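PDB 4IVF: glutathione S-transferase from Lodderomyces elongisporus, which probably acts as a glutathione transferase, binding two glutathione molecules per subunit in a pocket completed by residues of the partner subunit. Local coordinates for residues 5-17 with 25-39. Numbering follows the deposited sequence.
Sequences LKPIKLYTAPTPN and LEVLGLDYEVQKFDL. With GSH (glutathione), chain U; GSH (glutathione), chain T.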
# COMPACT_ATOMS: atom_id res chain seq x y z
N LEU F 5 19.53 -13.69 18.28
CA LEU F 5 19.37 -13.12 16.94
C LEU F 5 20.46 -12.12 16.54
O LEU F 5 21.00 -11.40 17.38
CB LEU F 5 18.01 -12.43 16.80
CG LEU F 5 16.74 -13.27 16.87
CD1 LEU F 5 15.50 -12.39 16.77
CD2 LEU F 5 16.74 -14.34 15.79
N LYS F 6 20.74 -12.07 15.24
CA LYS F 6 21.63 -11.05 14.67
C LYS F 6 20.90 -9.72 14.50
O LYS F 6 19.68 -9.68 14.33
CB LYS F 6 22.19 -11.53 13.33
CG LYS F 6 23.37 -12.50 13.45
CD LYS F 6 23.59 -13.27 12.15
CE LYS F 6 24.95 -13.97 12.13
NZ LYS F 6 25.11 -14.97 13.22
N PRO F 7 21.66 -8.60 14.55
CA PRO F 7 21.04 -7.28 14.32
C PRO F 7 20.42 -7.16 12.93
O PRO F 7 21.03 -7.59 11.94
CB PRO F 7 22.22 -6.30 14.46
CG PRO F 7 23.26 -7.05 15.24
CD PRO F 7 23.10 -8.49 14.86
N ILE F 8 19.24 -6.57 12.86
CA ILE F 8 18.58 -6.26 11.60
C ILE F 8 19.12 -4.92 11.11
O ILE F 8 19.20 -3.97 11.88
CB ILE F 8 17.05 -6.20 11.78
CG1 ILE F 8 16.51 -7.59 12.09
CG2 ILE F 8 16.37 -5.64 10.53
CD1 ILE F 8 15.01 -7.62 12.32
N LYS F 9 19.52 -4.85 9.84
CA LYS F 9 20.05 -3.60 9.32
C LYS F 9 18.92 -2.76 8.74
O LYS F 9 18.16 -3.24 7.89
CB LYS F 9 21.16 -3.83 8.29
CG LYS F 9 21.72 -2.55 7.66
CD LYS F 9 22.90 -1.95 8.44
CE LYS F 9 23.79 -1.11 7.52
NZ LYS F 9 24.99 -0.46 8.15
N LEU F 10 18.80 -1.53 9.23
CA LEU F 10 17.75 -0.62 8.79
C LEU F 10 18.34 0.55 8.00
O LEU F 10 19.11 1.35 8.54
CB LEU F 10 16.97 -0.09 9.99
CG LEU F 10 15.93 0.98 9.69
CD1 LEU F 10 14.87 0.46 8.73
CD2 LEU F 10 15.28 1.48 10.99
N TYR F 11 17.98 0.63 6.72
CA TYR F 11 18.36 1.76 5.88
C TYR F 11 17.21 2.76 5.98
O TYR F 11 16.08 2.47 5.59
CB TYR F 11 18.58 1.32 4.42
CG TYR F 11 19.70 0.30 4.29
CD1 TYR F 11 21.02 0.69 4.34
CD2 TYR F 11 19.42 -1.06 4.15
CE1 TYR F 11 22.05 -0.23 4.25
CE2 TYR F 11 20.46 -1.99 4.05
CZ TYR F 11 21.77 -1.56 4.09
OH TYR F 11 22.81 -2.46 4.00
N THR F 12 17.49 3.93 6.53
CA THR F 12 16.41 4.83 6.85
C THR F 12 16.84 6.29 6.89
O THR F 12 18.00 6.63 6.63
CB THR F 12 15.75 4.43 8.18
OG1 THR F 12 14.56 5.20 8.39
CG2 THR F 12 16.71 4.61 9.35
N ALA F 13 15.87 7.15 7.21
CA ALA F 13 16.07 8.59 7.35
C ALA F 13 14.98 9.08 8.30
O ALA F 13 13.95 8.42 8.45
CB ALA F 13 15.94 9.28 5.98
N PRO F 14 15.19 10.24 8.94
CA PRO F 14 14.19 10.71 9.91
C PRO F 14 12.93 11.24 9.21
O PRO F 14 12.80 12.44 8.96
CB PRO F 14 14.92 11.82 10.66
CG PRO F 14 15.98 12.28 9.72
CD PRO F 14 16.37 11.11 8.89
N THR F 15 12.00 10.33 8.92
CA THR F 15 10.85 10.60 8.05
C THR F 15 9.71 9.70 8.53
O THR F 15 9.97 8.69 9.19
CB THR F 15 11.17 10.27 6.57
OG1 THR F 15 11.54 8.89 6.46
CG2 THR F 15 12.32 11.15 6.00
N PRO F 16 8.44 10.06 8.21
CA PRO F 16 7.27 9.30 8.68
C PRO F 16 7.40 7.82 8.35
O PRO F 16 7.01 6.96 9.14
CB PRO F 16 6.10 9.87 7.88
CG PRO F 16 6.60 11.10 7.21
CD PRO F 16 8.08 11.14 7.26
N ASN F 17 7.95 7.54 7.17
CA ASN F 17 8.09 6.17 6.71
C ASN F 17 9.16 5.41 7.47
O ASN F 17 8.94 4.26 7.88
CB ASN F 17 8.33 6.14 5.21
CG ASN F 17 7.05 6.32 4.44
OD1 ASN F 17 5.98 5.84 4.87
ND2 ASN F 17 7.12 7.02 3.33
N LEU F 25 10.18 -1.94 15.25
CA LEU F 25 11.33 -2.69 15.74
C LEU F 25 11.49 -2.51 17.26
O LEU F 25 11.76 -3.48 17.97
CB LEU F 25 12.61 -2.28 15.01
CG LEU F 25 12.72 -2.70 13.54
CD1 LEU F 25 13.88 -1.97 12.84
CD2 LEU F 25 12.89 -4.21 13.41
N GLU F 26 11.33 -1.28 17.73
CA GLU F 26 11.46 -1.00 19.16
C GLU F 26 10.35 -1.70 19.97
O GLU F 26 10.60 -2.27 21.03
CB GLU F 26 11.45 0.50 19.43
CG GLU F 26 12.68 1.25 18.94
CD GLU F 26 13.94 0.90 19.72
OE1 GLU F 26 13.83 0.28 20.80
OE2 GLU F 26 15.04 1.25 19.25
N VAL F 27 9.14 -1.65 19.44
CA VAL F 27 8.00 -2.31 20.07
C VAL F 27 8.25 -3.81 20.18
O VAL F 27 7.96 -4.41 21.21
CB VAL F 27 6.71 -2.04 19.27
CG1 VAL F 27 5.61 -3.01 19.69
CG2 VAL F 27 6.26 -0.61 19.48
N LEU F 28 8.82 -4.40 19.14
CA LEU F 28 9.07 -5.85 19.12
C LEU F 28 10.30 -6.26 19.92
O LEU F 28 10.57 -7.45 20.08
CB LEU F 28 9.21 -6.36 17.69
CG LEU F 28 8.00 -6.37 16.76
CD1 LEU F 28 8.46 -6.74 15.36
CD2 LEU F 28 7.00 -7.35 17.25
N GLY F 29 11.06 -5.29 20.42
CA GLY F 29 12.25 -5.57 21.21
C GLY F 29 13.40 -6.20 20.44
O GLY F 29 14.16 -7.00 20.98
N LEU F 30 13.55 -5.81 19.17
CA LEU F 30 14.55 -6.41 18.29
C LEU F 30 15.82 -5.56 18.16
O LEU F 30 15.76 -4.34 18.06
CB LEU F 30 13.97 -6.63 16.89
CG LEU F 30 12.87 -7.67 16.70
CD1 LEU F 30 12.11 -7.35 15.42
CD2 LEU F 30 13.46 -9.09 16.64
N ASP F 31 16.97 -6.24 18.17
CA ASP F 31 18.24 -5.57 17.95
C ASP F 31 18.32 -5.16 16.49
O ASP F 31 17.99 -5.93 15.60
CB ASP F 31 19.42 -6.50 18.26
CG ASP F 31 19.55 -6.82 19.75
OD1 ASP F 31 19.13 -5.99 20.59
OD2 ASP F 31 20.10 -7.89 20.08
N TYR F 32 18.76 -3.93 16.26
CA TYR F 32 18.97 -3.48 14.90
C TYR F 32 20.01 -2.39 14.82
O TYR F 32 20.31 -1.73 15.81
CB TYR F 32 17.65 -3.02 14.28
CG TYR F 32 17.06 -1.76 14.86
CD1 TYR F 32 16.29 -1.80 16.03
CD2 TYR F 32 17.22 -0.53 14.22
CE1 TYR F 32 15.73 -0.65 16.55
CE2 TYR F 32 16.66 0.62 14.73
CZ TYR F 32 15.92 0.56 15.89
OH TYR F 32 15.36 1.71 16.39
N GLU F 33 20.57 -2.21 13.63
CA GLU F 33 21.55 -1.16 13.41
C GLU F 33 21.11 -0.27 12.25
O GLU F 33 20.54 -0.75 11.28
CB GLU F 33 22.95 -1.74 13.19
CG GLU F 33 23.02 -2.87 12.19
CD GLU F 33 24.35 -3.60 12.23
OE1 GLU F 33 25.16 -3.31 13.15
OE2 GLU F 33 24.60 -4.47 11.36
N VAL F 34 21.38 1.02 12.38
CA VAL F 34 20.83 2.00 11.47
C VAL F 34 21.90 2.58 10.55
O VAL F 34 23.02 2.84 10.98
CB VAL F 34 20.15 3.14 12.26
CG1 VAL F 34 19.81 4.32 11.36
CG2 VAL F 34 18.91 2.63 12.93
N GLN F 35 21.55 2.75 9.28
CA GLN F 35 22.38 3.53 8.37
C GLN F 35 21.51 4.61 7.76
O GLN F 35 20.56 4.31 7.05
CB GLN F 35 23.01 2.65 7.27
CG GLN F 35 23.76 3.46 6.22
CD GLN F 35 24.54 2.61 5.22
OE1 GLN F 35 25.00 1.51 5.54
NE2 GLN F 35 24.67 3.11 4.00
N LYS F 36 21.84 5.86 8.04
CA LYS F 36 20.99 6.96 7.60
C LYS F 36 21.30 7.49 6.20
O LYS F 36 22.42 7.37 5.71
CB LYS F 36 20.97 8.09 8.64
CG LYS F 36 22.32 8.55 9.14
CD LYS F 36 22.18 9.25 10.48
CE LYS F 36 23.46 9.94 10.90
NZ LYS F 36 23.74 11.11 10.03
N PHE F 37 20.29 8.06 5.56
CA PHE F 37 20.47 8.68 4.25
C PHE F 37 20.13 10.15 4.34
O PHE F 37 19.15 10.54 5.00
CB PHE F 37 19.56 8.02 3.21
CG PHE F 37 19.97 6.63 2.83
CD1 PHE F 37 19.84 5.58 3.73
CD2 PHE F 37 20.50 6.36 1.57
CE1 PHE F 37 20.22 4.30 3.39
CE2 PHE F 37 20.88 5.08 1.22
CZ PHE F 37 20.74 4.05 2.13
N ASP F 38 20.94 10.97 3.66
CA ASP F 38 20.66 12.37 3.43
C ASP F 38 19.88 12.55 2.12
O ASP F 38 20.47 12.54 1.03
CB ASP F 38 21.96 13.16 3.36
CG ASP F 38 21.74 14.67 3.35
OD1 ASP F 38 20.64 15.13 2.94
OD2 ASP F 38 22.66 15.40 3.75
N LEU F 39 18.58 12.76 2.24
CA LEU F 39 17.70 12.86 1.07
C LEU F 39 17.96 14.14 0.26
O LEU F 39 17.73 14.15 -0.95
CB LEU F 39 16.21 12.74 1.48
CG LEU F 39 15.57 11.35 1.57
CD1 LEU F 39 16.55 10.29 2.05
CD2 LEU F 39 14.34 11.36 2.47
N1 GSH U . 5.85 3.42 -0.41
CA1 GSH U . 7.08 3.64 0.31
C1 GSH U . 7.02 3.00 1.63
O11 GSH U . 8.02 2.44 2.11
O12 GSH U . 5.96 3.02 2.30
CB1 GSH U . 7.34 5.13 0.45
CG1 GSH U . 8.76 5.32 0.80
CD1 GSH U . 9.22 6.77 0.78
OE1 GSH U . 8.48 7.70 0.43
N2 GSH U . 10.63 7.09 1.19
CA2 GSH U . 11.08 8.46 1.15
C2 GSH U . 12.30 8.53 0.26
O2 GSH U . 13.15 7.64 0.32
CB2 GSH U . 11.43 8.89 2.51
SG2 GSH U . 10.01 8.77 3.56
N3 GSH U . 12.46 9.64 -0.68
CA3 GSH U . 13.65 9.68 -1.51
C3 GSH U . 13.32 9.87 -2.94
O31 GSH U . 12.19 9.56 -3.40
O32 GSH U . 14.19 10.34 -3.71
N1 GSH T . 10.23 11.90 -4.46
CA1 GSH T . 9.56 12.80 -3.55
C1 GSH T . 8.92 13.89 -4.31
O11 GSH T . 8.93 13.87 -5.56
O12 GSH T . 8.35 14.83 -3.71
CB1 GSH T . 10.51 13.32 -2.47
CG1 GSH T . 9.77 13.55 -1.20
CD1 GSH T . 9.36 12.25 -0.51
OE1 GSH T . 9.95 11.18 -0.72
N2 GSH T . 8.21 12.24 0.47
CA2 GSH T . 7.82 11.00 1.12
C2 GSH T . 6.48 10.56 0.59
O2 GSH T . 5.66 11.39 0.24
CB2 GSH T . 7.69 11.20 2.56
SG2 GSH T . 9.16 11.87 3.23
N3 GSH T . 6.13 9.15 0.52
CA3 GSH T . 4.83 8.78 0.01
C3 GSH T . 4.34 7.56 0.68
O31 GSH T . 4.69 7.27 1.85
O32 GSH T . 3.56 6.79 0.05
O HOH W 1 17.60 -8.66 15.83
O HOH W 2 24.04 -7.88 10.99
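Leu10 and Tyr32 lie side by side on one face of the parallel pair 8-12 and 32-36, Leu10 CD2 reaching Tyr32 CE2 at 4.1 Å. Tyr32 CG sits between its own backbone N and carbonyl carbon (chi1 68°), which lays the ring back toward helix 16-27: Leu25 CD1 sits over one ring face, toward its rim, and the hydroxyl donates to Glu26 OE2 (2.9 Å). Ile8 CD1 touches both Leu25 CD2 and Leu30 CD1, while Thr12 CG2 meets Val34 CG1 at 3.7 Å. On the other face, Lys9 bends at chi2 (89°) to bring NZ to Gln35 OE1 in a weak bond, and that same amide, its plane steeply turned against the ring, lies at the edge of Tyr11. Phe37 puts CE1 against Tyr11 CB (3.6 Å). Six backbone bonds join the segments, from Ile8 N–Asp31 O just before strand 32-36 to Phe37 N–Thr12 O just after it. Beyond them, Thr15 CG2 touches Leu39 CD2 (4.1 Å) beside one glutathione, whose SG2 is 3.3 Å from Thr15 OG1; Asn17 ND2 donates to O31 of the other. In this right-handed beta-alpha-beta unit of the thioredoxin-like domain, 32-36 is an edge strand within this chain, 8-12 also pairs with antiparallel 60-63, and helix 78-89 packs on Leu5, Leu25 and Leu30.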